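Local coordinates for protein acinetobacter secreted protease CpaA (Acinetobacter nosocomialis M2, PDB 6O38) that is a zinc metalloprotease, probably secreted by the type II system, that forms a complex with its chaperone CpaB and probably cleaves extracellular proteins, at residues D289-I294 and V308-N314; W315-L321 and A339-A345. All blocks are in the same frame, centred on the assembly; numbering follows the deposited sequence.

Interaction 1. Residues D289-I294 and V308-N314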
# COMPACT_ATOMS: atom_id res chain seq x y z
N ASP A 289 -2.84 -20.43 -7.94
CA ASP A 289 -2.70 -19.54 -9.08
C ASP A 289 -2.96 -20.27 -10.39
O ASP A 289 -3.24 -21.47 -10.42
CB ASP A 289 -1.32 -18.88 -9.06
CG ASP A 289 -0.18 -19.88 -9.06
OD1 ASP A 289 -0.43 -21.09 -9.23
OD2 ASP A 289 0.98 -19.45 -8.89
N SER A 290 -2.86 -19.53 -11.50
CA SER A 290 -3.26 -20.03 -12.81
C SER A 290 -2.39 -21.17 -13.32
O SER A 290 -2.76 -21.80 -14.32
CB SER A 290 -3.25 -18.88 -13.82
OG SER A 290 -1.99 -18.23 -13.84
N THR A 291 -1.25 -21.44 -12.69
CA THR A 291 -0.39 -22.55 -13.09
C THR A 291 -0.52 -23.76 -12.17
O THR A 291 -0.00 -24.83 -12.52
CB THR A 291 1.07 -22.10 -13.14
OG1 THR A 291 1.44 -21.52 -11.89
CG2 THR A 291 1.28 -21.08 -14.25
N ALA A 292 -1.19 -23.63 -11.03
CA ALA A 292 -1.35 -24.72 -10.09
C ALA A 292 -2.66 -25.46 -10.35
O ALA A 292 -3.62 -24.92 -10.92
CB ALA A 292 -1.32 -24.21 -8.65
N THR A 293 -2.69 -26.72 -9.93
CA THR A 293 -3.89 -27.54 -10.09
C THR A 293 -4.96 -27.11 -9.09
O THR A 293 -4.68 -26.90 -7.90
CB THR A 293 -3.56 -29.02 -9.89
OG1 THR A 293 -2.51 -29.39 -10.80
CG2 THR A 293 -4.78 -29.88 -10.15
N ILE A 294 -6.19 -26.99 -9.57
CA ILE A 294 -7.34 -26.59 -8.77
C ILE A 294 -8.19 -27.83 -8.50
O ILE A 294 -8.59 -28.51 -9.46
CB ILE A 294 -8.16 -25.50 -9.47
CG1 ILE A 294 -7.31 -24.25 -9.69
CG2 ILE A 294 -9.41 -25.17 -8.65
CD1 ILE A 294 -7.95 -23.23 -10.59
N VAL A 308 -8.74 -18.44 -5.76
CA VAL A 308 -8.56 -19.45 -6.79
C VAL A 308 -8.50 -18.75 -8.14
O VAL A 308 -9.35 -17.92 -8.45
CB VAL A 308 -9.70 -20.49 -6.77
CG1 VAL A 308 -9.51 -21.50 -7.88
CG2 VAL A 308 -9.77 -21.17 -5.41
N LYS A 309 -7.48 -19.09 -8.94
CA LYS A 309 -7.22 -18.43 -10.22
C LYS A 309 -7.40 -19.45 -11.35
O LYS A 309 -6.51 -20.25 -11.63
CB LYS A 309 -5.82 -17.83 -10.24
CG LYS A 309 -5.65 -16.64 -9.31
CD LYS A 309 -4.35 -15.91 -9.58
CE LYS A 309 -3.97 -15.01 -8.41
NZ LYS A 309 -2.76 -14.19 -8.71
N LEU A 310 -8.57 -19.40 -11.99
CA LEU A 310 -8.86 -20.29 -13.11
C LEU A 310 -8.21 -19.78 -14.39
O LEU A 310 -8.25 -18.59 -14.69
CB LEU A 310 -10.37 -20.42 -13.31
CG LEU A 310 -11.14 -21.29 -12.31
CD1 LEU A 310 -12.62 -20.94 -12.34
CD2 LEU A 310 -10.93 -22.76 -12.63
N SER A 311 -7.61 -20.70 -15.14
CA SER A 311 -7.00 -20.39 -16.42
C SER A 311 -7.32 -21.52 -17.40
O SER A 311 -8.03 -22.47 -17.06
CB SER A 311 -5.49 -20.19 -16.28
OG SER A 311 -4.83 -21.42 -16.04
N THR A 312 -6.78 -21.41 -18.61
CA THR A 312 -7.00 -22.45 -19.61
C THR A 312 -6.31 -23.75 -19.22
O THR A 312 -6.83 -24.84 -19.47
CB THR A 312 -6.51 -21.96 -20.98
OG1 THR A 312 -7.23 -20.78 -21.35
CG2 THR A 312 -6.73 -23.03 -22.04
N SER A 313 -5.14 -23.65 -18.58
CA SER A 313 -4.35 -24.83 -18.26
C SER A 313 -4.79 -25.52 -16.97
O SER A 313 -4.37 -26.66 -16.73
CB SER A 313 -2.87 -24.46 -18.17
OG SER A 313 -2.66 -23.42 -17.23
N ASN A 314 -5.60 -24.86 -16.14
CA ASN A 314 -6.12 -25.49 -14.92
C ASN A 314 -7.64 -25.42 -14.85
O ASN A 314 -8.20 -25.53 -13.75
CB ASN A 314 -5.49 -24.86 -13.67
CG ASN A 314 -5.84 -23.39 -13.50
OD1 ASN A 314 -6.63 -22.82 -14.27
ND2 ASN A 314 -5.25 -22.76 -12.49
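Ile294 pushes the end of its side chain, CD1, against the strand ending at Leu310. CD1 lies 3.6 Å from Val308 CG1 and the same from Leu310 CD2, while the Asn314 amide comes in across it, ND2 being 3.3 Å from CD1. Lys309 O is close as well, 3.5 Å from Ile294 CD1, so that the Val308 and Leu310 methyls, the Asn314 amide and the Lys309 carbonyl surround this one methyl.

That amide has its own work. With chi1 at 63°, Asn314 CG sits between the backbone N and the carbonyl carbon, which turns the side chain inward between the two segments. Its ND2 donates to Ala292 O at 3.1 Å, with the acceptor almost exactly in the amide plane, and also to Lys309 O at 2.9 Å, tilted somewhat further from that plane. One nitrogen therefore ties the loop to the strand and fixes how the amide is turned.

Asp289 to Ala292 form a type I turn, which starts the loop between strands 277-288 and 305-310; these two pair in parallel, in a region of consecutive StcE-like beta-sandwich domains.

Ser290, in that turn, lays its CB against Ser311 CB at 3.6 Å. Its carbonyl oxygen takes the Ser311 hydroxyl, Ser290 O to Ser311 OG being 2.7 Å, in the carbonyl plane and on a lone pair. Ser290 CA also makes a CA-H...O contact with Lys309 O. Glu105 of the CpaB chain packs on Ser290, and Glu103 of that chain makes a long, weak ion pair with Lys309.

Interaction 2. Residues W315-L321 and A339-A345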
# COMPACT_ATOMS: atom_id res chain seq x y z
N TRP A 315 -8.30 -25.23 -15.98
CA TRP A 315 -9.75 -25.06 -16.00
C TRP A 315 -10.45 -26.26 -15.39
O TRP A 315 -10.02 -27.41 -15.52
CB TRP A 315 -10.24 -24.85 -17.44
CG TRP A 315 -11.73 -24.78 -17.55
CD1 TRP A 315 -12.53 -23.72 -17.25
CD2 TRP A 315 -12.60 -25.82 -18.01
NE1 TRP A 315 -13.84 -24.03 -17.48
CE2 TRP A 315 -13.92 -25.32 -17.95
CE3 TRP A 315 -12.40 -27.13 -18.46
CZ2 TRP A 315 -15.02 -26.08 -18.33
CZ3 TRP A 315 -13.50 -27.88 -18.83
CH2 TRP A 315 -14.80 -27.35 -18.76
N GLN A 316 -11.56 -25.98 -14.71
CA GLN A 316 -12.38 -26.99 -14.07
C GLN A 316 -13.84 -26.72 -14.40
O GLN A 316 -14.28 -25.56 -14.35
CB GLN A 316 -12.18 -26.99 -12.54
CG GLN A 316 -12.42 -28.32 -11.87
CD GLN A 316 -11.31 -29.32 -12.15
OE1 GLN A 316 -11.43 -30.17 -13.03
NE2 GLN A 316 -10.21 -29.20 -11.41
N PRO A 317 -14.62 -27.75 -14.76
CA PRO A 317 -16.02 -27.49 -15.13
C PRO A 317 -16.87 -27.07 -13.95
O PRO A 317 -17.73 -26.19 -14.10
CB PRO A 317 -16.47 -28.84 -15.71
CG PRO A 317 -15.58 -29.84 -15.05
CD PRO A 317 -14.25 -29.16 -14.92
N THR A 318 -16.67 -27.66 -12.78
CA THR A 318 -17.42 -27.32 -11.58
C THR A 318 -16.47 -27.18 -10.40
O THR A 318 -15.46 -27.88 -10.31
CB THR A 318 -18.49 -28.38 -11.24
OG1 THR A 318 -17.84 -29.61 -10.86
CG2 THR A 318 -19.40 -28.64 -12.43
N LEU A 319 -16.80 -26.25 -9.50
CA LEU A 319 -16.04 -26.05 -8.27
C LEU A 319 -17.00 -26.09 -7.09
O LEU A 319 -18.06 -25.46 -7.13
CB LEU A 319 -15.28 -24.73 -8.28
CG LEU A 319 -14.07 -24.62 -9.22
CD1 LEU A 319 -13.40 -23.27 -9.07
CD2 LEU A 319 -13.09 -25.74 -8.94
N GLN A 320 -16.63 -26.82 -6.05
CA GLN A 320 -17.40 -26.91 -4.82
C GLN A 320 -16.72 -26.04 -3.77
O GLN A 320 -15.54 -26.24 -3.46
CB GLN A 320 -17.50 -28.36 -4.34
CG GLN A 320 -18.39 -28.57 -3.13
CD GLN A 320 -19.87 -28.61 -3.49
OE1 GLN A 320 -20.23 -28.57 -4.66
NE2 GLN A 320 -20.72 -28.70 -2.47
N LEU A 321 -17.46 -25.06 -3.25
CA LEU A 321 -16.93 -24.20 -2.20
C LEU A 321 -16.58 -25.05 -0.97
O LEU A 321 -17.15 -26.12 -0.77
CB LEU A 321 -17.94 -23.11 -1.85
CG LEU A 321 -18.11 -22.04 -2.93
CD1 LEU A 321 -19.14 -21.00 -2.51
CD2 LEU A 321 -16.78 -21.38 -3.25
N ALA A 339 -13.99 -20.95 -21.18
CA ALA A 339 -15.24 -21.59 -20.79
C ALA A 339 -15.64 -21.21 -19.37
O ALA A 339 -14.80 -20.86 -18.54
CB ALA A 339 -15.12 -23.11 -20.91
N ASP A 340 -16.94 -21.29 -19.10
CA ASP A 340 -17.46 -20.98 -17.78
C ASP A 340 -17.12 -22.08 -16.79
O ASP A 340 -16.77 -23.21 -17.16
CB ASP A 340 -18.98 -20.78 -17.83
CG ASP A 340 -19.38 -19.55 -18.62
OD1 ASP A 340 -18.48 -18.81 -19.08
OD2 ASP A 340 -20.60 -19.32 -18.77
N THR A 341 -17.24 -21.75 -15.51
CA THR A 341 -17.06 -22.70 -14.42
C THR A 341 -18.21 -22.53 -13.44
O THR A 341 -18.49 -21.41 -13.00
CB THR A 341 -15.72 -22.49 -13.70
OG1 THR A 341 -14.65 -22.87 -14.58
CG2 THR A 341 -15.65 -23.33 -12.43
N TYR A 342 -18.87 -23.63 -13.10
CA TYR A 342 -19.98 -23.58 -12.16
C TYR A 342 -19.46 -23.66 -10.72
O TYR A 342 -18.51 -24.38 -10.42
CB TYR A 342 -20.95 -24.73 -12.43
CG TYR A 342 -21.64 -24.61 -13.77
CD1 TYR A 342 -22.69 -23.72 -13.96
CD2 TYR A 342 -21.24 -25.39 -14.85
CE1 TYR A 342 -23.33 -23.61 -15.18
CE2 TYR A 342 -21.87 -25.29 -16.08
CZ TYR A 342 -22.91 -24.39 -16.24
OH TYR A 342 -23.54 -24.29 -17.46
N ILE A 343 -20.11 -22.90 -9.84
CA ILE A 343 -19.74 -22.83 -8.43
C ILE A 343 -20.92 -23.33 -7.61
O ILE A 343 -22.06 -22.89 -7.82
CB ILE A 343 -19.36 -21.40 -8.01
CG1 ILE A 343 -18.27 -20.84 -8.93
CG2 ILE A 343 -18.90 -21.37 -6.56
CD1 ILE A 343 -16.98 -21.63 -8.90
N ASN A 344 -20.65 -24.25 -6.69
CA ASN A 344 -21.70 -24.85 -5.88
C ASN A 344 -21.29 -24.85 -4.41
O ASN A 344 -20.11 -24.78 -4.07
CB ASN A 344 -22.01 -26.28 -6.34
CG ASN A 344 -22.56 -26.33 -7.75
OD1 ASN A 344 -23.72 -26.00 -7.99
ND2 ASN A 344 -21.72 -26.75 -8.69
N ALA A 345 -22.30 -24.94 -3.55
CA ALA A 345 -22.10 -25.02 -2.11
C ALA A 345 -23.11 -26.00 -1.52
O ALA A 345 -24.10 -26.36 -2.17
CB ALA A 345 -22.23 -23.65 -1.44
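Ahead of the ladder, Trp315 and Thr341 each tie a side chain to the other segment's backbone. The indole NE1 of Trp315 donates to Asp340 O at 3.1 Å; the oxygen lies in the ring plane, but the donor approaches from above the carbonyl plane and not on a lone pair. Ala339 CB packs on one face of the ring, toward its rim. Placing OG1 beside the backbone N, chi1 of Thr341 (-69°) aims the hydroxyl at Gln316 O, to which OG1 donates at 2.7 Å.

Beyond them runs a parallel ladder within an StcE-like beta-sandwich domain, where strand 341-344 lies between 318-320 and 350-353. Tyr342 N gives to Pro317 O, and Leu319 N to Tyr342 O at 2.7 Å. Further on, Asn344 N bonds to Leu319 O and Leu321 N to Asn344 O. On the outer sides, Thr341 and Ile343 bond through their backbones to Ile353 and Thr351 of strand 350-353, and Gln320 to Ala296 and Leu298.

Side chains divide by face. Leu319 and Ile343 run alongside each other on one face, with Leu319 CB 3.6 Å from Ile343 CD1, and Leu321 crosses Ile343 at about a right angle. On the other face, Gln320 and Asn344 cross similarly, OE1 of Gln320 against CB of Asn344, while Asn344 OD1 accepts a weak hydrogen bond from Ser350 OG.

Four main-chain bonds fix the parallel register, and the Trp315 and Thr341 bonds hold the lead-in to strand 318-320, so the pairing itself probably depends little on which side chains the ladder carries.

Interactions 1 and 2 follow one another along the chain, their centres 12 Å apart, and share an apolar seam: Ile294 and Leu310 of the first meet Leu319 of the second, and Leu310 also touches Thr341. A weak hydrogen bond from Gln316 NE2 to Ile294 O joins them as well. Both are partly buried; in interaction 1 buried polar side chains carry the bonds, while in interaction 2 the Leu319-Ile343 face is buried and the face of Thr318 and Tyr342 is exposed. Side chains bonding to loop carbonyls dominate 289-294 with 308-314, whereas 315-321 with 339-345 is mainly a regular backbone ladder. CpaB reaches the first, and no other chain of the assembly touches the second.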